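Local coordinates for protein drebrin (Homo sapiens, PDB 5Y1Z) that probably binds actin filaments through its ADF-homology (cofilin-type) domain, at residues A[33-38]-A[44-49]. Residues are numbered along the deposited sequence; the frame is centred on the assembly and turned at random.
Sequences LYTYED and KLAASG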
loop_
_atom_site.group_PDB
_atom_site.type_symbol
_atom_site.label_atom_id
_atom_site.label_comp_id
_atom_site.label_asym_id
_atom_site.label_seq_id
_atom_site.Cartn_x
_atom_site.Cartn_y
_atom_site.Cartn_z
ATOM N N LEU A 33 -9.681 -0.760 20.477
ATOM C CA LEU A 33 -9.718 -2.013 19.735
ATOM C C LEU A 33 -10.411 -1.753 18.406
ATOM O O LEU A 33 -11.598 -1.373 18.381
ATOM C CB LEU A 33 -10.464 -3.095 20.534
ATOM C CG LEU A 33 -10.658 -4.415 19.813
ATOM C CD1 LEU A 33 -9.286 -5.043 19.576
ATOM C CD2 LEU A 33 -11.568 -5.310 20.639
ATOM N N TYR A 34 -9.703 -2.034 17.313
ATOM C CA TYR A 34 -10.198 -1.853 15.947
ATOM C C TYR A 34 -10.287 -3.177 15.190
ATOM O O TYR A 34 -9.646 -4.167 15.546
ATOM C CB TYR A 34 -9.297 -0.895 15.147
ATOM C CG TYR A 34 -8.920 0.380 15.864
ATOM C CD1 TYR A 34 -9.740 1.501 15.771
ATOM C CD2 TYR A 34 -7.752 0.479 16.619
ATOM C CE1 TYR A 34 -9.428 2.676 16.398
ATOM C CE2 TYR A 34 -7.427 1.675 17.263
ATOM C CZ TYR A 34 -8.280 2.768 17.140
ATOM O OH TYR A 34 -8.023 3.972 17.750
ATOM N N THR A 35 -11.113 -3.194 14.147
ATOM C CA THR A 35 -11.336 -4.405 13.361
ATOM C C THR A 35 -11.865 -3.999 11.991
ATOM O O THR A 35 -12.195 -2.832 11.752
ATOM C CB THR A 35 -12.294 -5.380 14.059
ATOM O OG1 THR A 35 -12.317 -6.626 13.345
ATOM C CG2 THR A 35 -13.706 -4.802 14.127
ATOM N N TYR A 36 -11.983 -4.975 11.096
ATOM C CA TYR A 36 -12.510 -4.658 9.776
ATOM C C TYR A 36 -14.034 -4.684 9.751
ATOM O O TYR A 36 -14.678 -5.459 10.463
ATOM C CB TYR A 36 -11.959 -5.625 8.722
ATOM C CG TYR A 36 -10.450 -5.634 8.634
ATOM C CD1 TYR A 36 -9.688 -6.446 9.452
ATOM C CD2 TYR A 36 -9.783 -4.811 7.728
ATOM C CE1 TYR A 36 -8.312 -6.438 9.381
ATOM C CE2 TYR A 36 -8.392 -4.811 7.650
ATOM C CZ TYR A 36 -7.675 -5.617 8.486
ATOM O OH TYR A 36 -6.307 -5.604 8.384
ATOM N N GLU A 37 -14.603 -3.822 8.910
ATOM C CA GLU A 37 -16.023 -3.915 8.620
ATOM C C GLU A 37 -16.279 -5.087 7.688
ATOM O O GLU A 37 -15.440 -5.435 6.856
ATOM C CB GLU A 37 -16.548 -2.629 8.002
ATOM C CG GLU A 37 -17.964 -2.330 8.436
ATOM C CD GLU A 37 -18.217 -0.854 8.633
ATOM O OE1 GLU A 37 -17.756 -0.060 7.781
ATOM O OE2 GLU A 37 -18.904 -0.495 9.620
ATOM N N ASP A 38 -17.443 -5.710 7.850
ATOM C CA ASP A 38 -17.728 -6.962 7.160
ATOM C C ASP A 38 -17.625 -6.787 5.652
ATOM O O ASP A 38 -18.108 -5.800 5.089
ATOM C CB ASP A 38 -19.116 -7.466 7.533
ATOM C CG ASP A 38 -19.372 -7.412 9.030
ATOM O OD1 ASP A 38 -18.410 -7.551 9.840
ATOM O OD2 ASP A 38 -20.553 -7.211 9.391
ATOM N N LYS A 44 -12.613 -0.111 11.442
ATOM C CA LYS A 44 -13.634 0.520 12.267
ATOM C C LYS A 44 -13.276 0.324 13.739
ATOM O O LYS A 44 -12.493 -0.559 14.110
ATOM C CB LYS A 44 -15.038 -0.017 11.925
ATOM C CG LYS A 44 -15.348 -1.414 12.466
ATOM C CD LYS A 44 -16.775 -1.867 12.109
ATOM C CE LYS A 44 -17.653 -2.115 13.305
ATOM N NZ LYS A 44 -18.657 -3.140 12.893
ATOM N N LEU A 45 -13.824 1.192 14.574
ATOM C CA LEU A 45 -13.595 1.070 15.994
ATOM C C LEU A 45 -14.549 0.015 16.537
ATOM O O LEU A 45 -15.744 0.019 16.223
ATOM C CB LEU A 45 -13.800 2.418 16.680
ATOM C CG LEU A 45 -14.019 2.339 18.180
ATOM C CD1 LEU A 45 -12.632 2.097 18.744
ATOM C CD2 LEU A 45 -14.556 3.641 18.719
ATOM N N ALA A 46 -14.003 -0.947 17.274
ATOM C CA ALA A 46 -14.807 -2.015 17.844
ATOM C C ALA A 46 -15.177 -1.720 19.275
ATOM O O ALA A 46 -16.329 -1.910 19.673
ATOM C CB ALA A 46 -14.053 -3.339 17.800
ATOM N N ALA A 47 -14.205 -1.255 20.049
ATOM C CA ALA A 47 -14.471 -0.935 21.440
ATOM C C ALA A 47 -13.290 -0.130 21.964
ATOM O O ALA A 47 -12.274 0.030 21.290
ATOM C CB ALA A 47 -14.700 -2.204 22.261
ATOM N N SER A 48 -13.419 0.335 23.200
ATOM C CA SER A 48 -12.361 1.094 23.840
ATOM C C SER A 48 -12.692 1.154 25.324
ATOM O O SER A 48 -13.847 0.973 25.720
ATOM C CB SER A 48 -12.259 2.500 23.245
ATOM O OG SER A 48 -13.481 3.205 23.439
ATOM N N GLY A 49 -11.670 1.359 26.144
ATOM C CA GLY A 49 -11.940 1.406 27.562
ATOM C C GLY A 49 -10.682 1.537 28.392
ATOM O O GLY A 49 -9.586 1.839 27.896
HETATM O O HOH W 1 -18.115 -5.716 12.109
#
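Leu-33 and Ala-47 form an antiparallel hydrogen-bonded pair whose regularity is broken by Ala-46. Leu-33 N donates to Ala-47 O (2.8 Å). Leu-33 O takes two amides, both lying in its carbonyl plane: Ala-46 N at 2.7 Å and Ala-47 N at 3.1 Å. Two residues of strand 43-49 thus face one of strand 31-36, and the register slips by one before Tyr-34 meets Leu-45. Beyond the slip, Thr-35 and Lys-44 exchange backbone hydrogen bonds, Lys-44 N to Thr-35 O and Thr-35 N to Lys-44 O. Side chains pack closely around this ladder. The Tyr-34 ring presents an edge to Lys-44 O, while its CE1 meets Leu-45 CD1 at 4.0 Å; Ala-18 of helix 12-23 touches both side chains, and Tyr-34 OH hydrogen-bonds to Leu-15 O. On the other face, Ala-46 CB sits between Leu-33 CG and Thr-35 CG2, 4.0 Å from the latter. Thr-35 turns OG1 away from its backbone N (chi1 -171°), toward Val-65 O on the next strand, and offers CG2 to this contact. The loose side lies past Thr-35, where Glu-37 and Asp-38 are poorly ordered. The Glu-37 side chain crosses Lys-44 at about a right angle, and Glu-37 OE2 lies 3.6 Å from Lys-44 CD. Glu-37 OE2 is 4.2 Å from Lys-44 NZ, beyond a salt bridge. A water instead links Lys-44 NZ to Asp-38 OD1. The whole is a beta hairpin with a classic bulge, at the 43-49 margin of the mixed sheet of the ADF-homology fold.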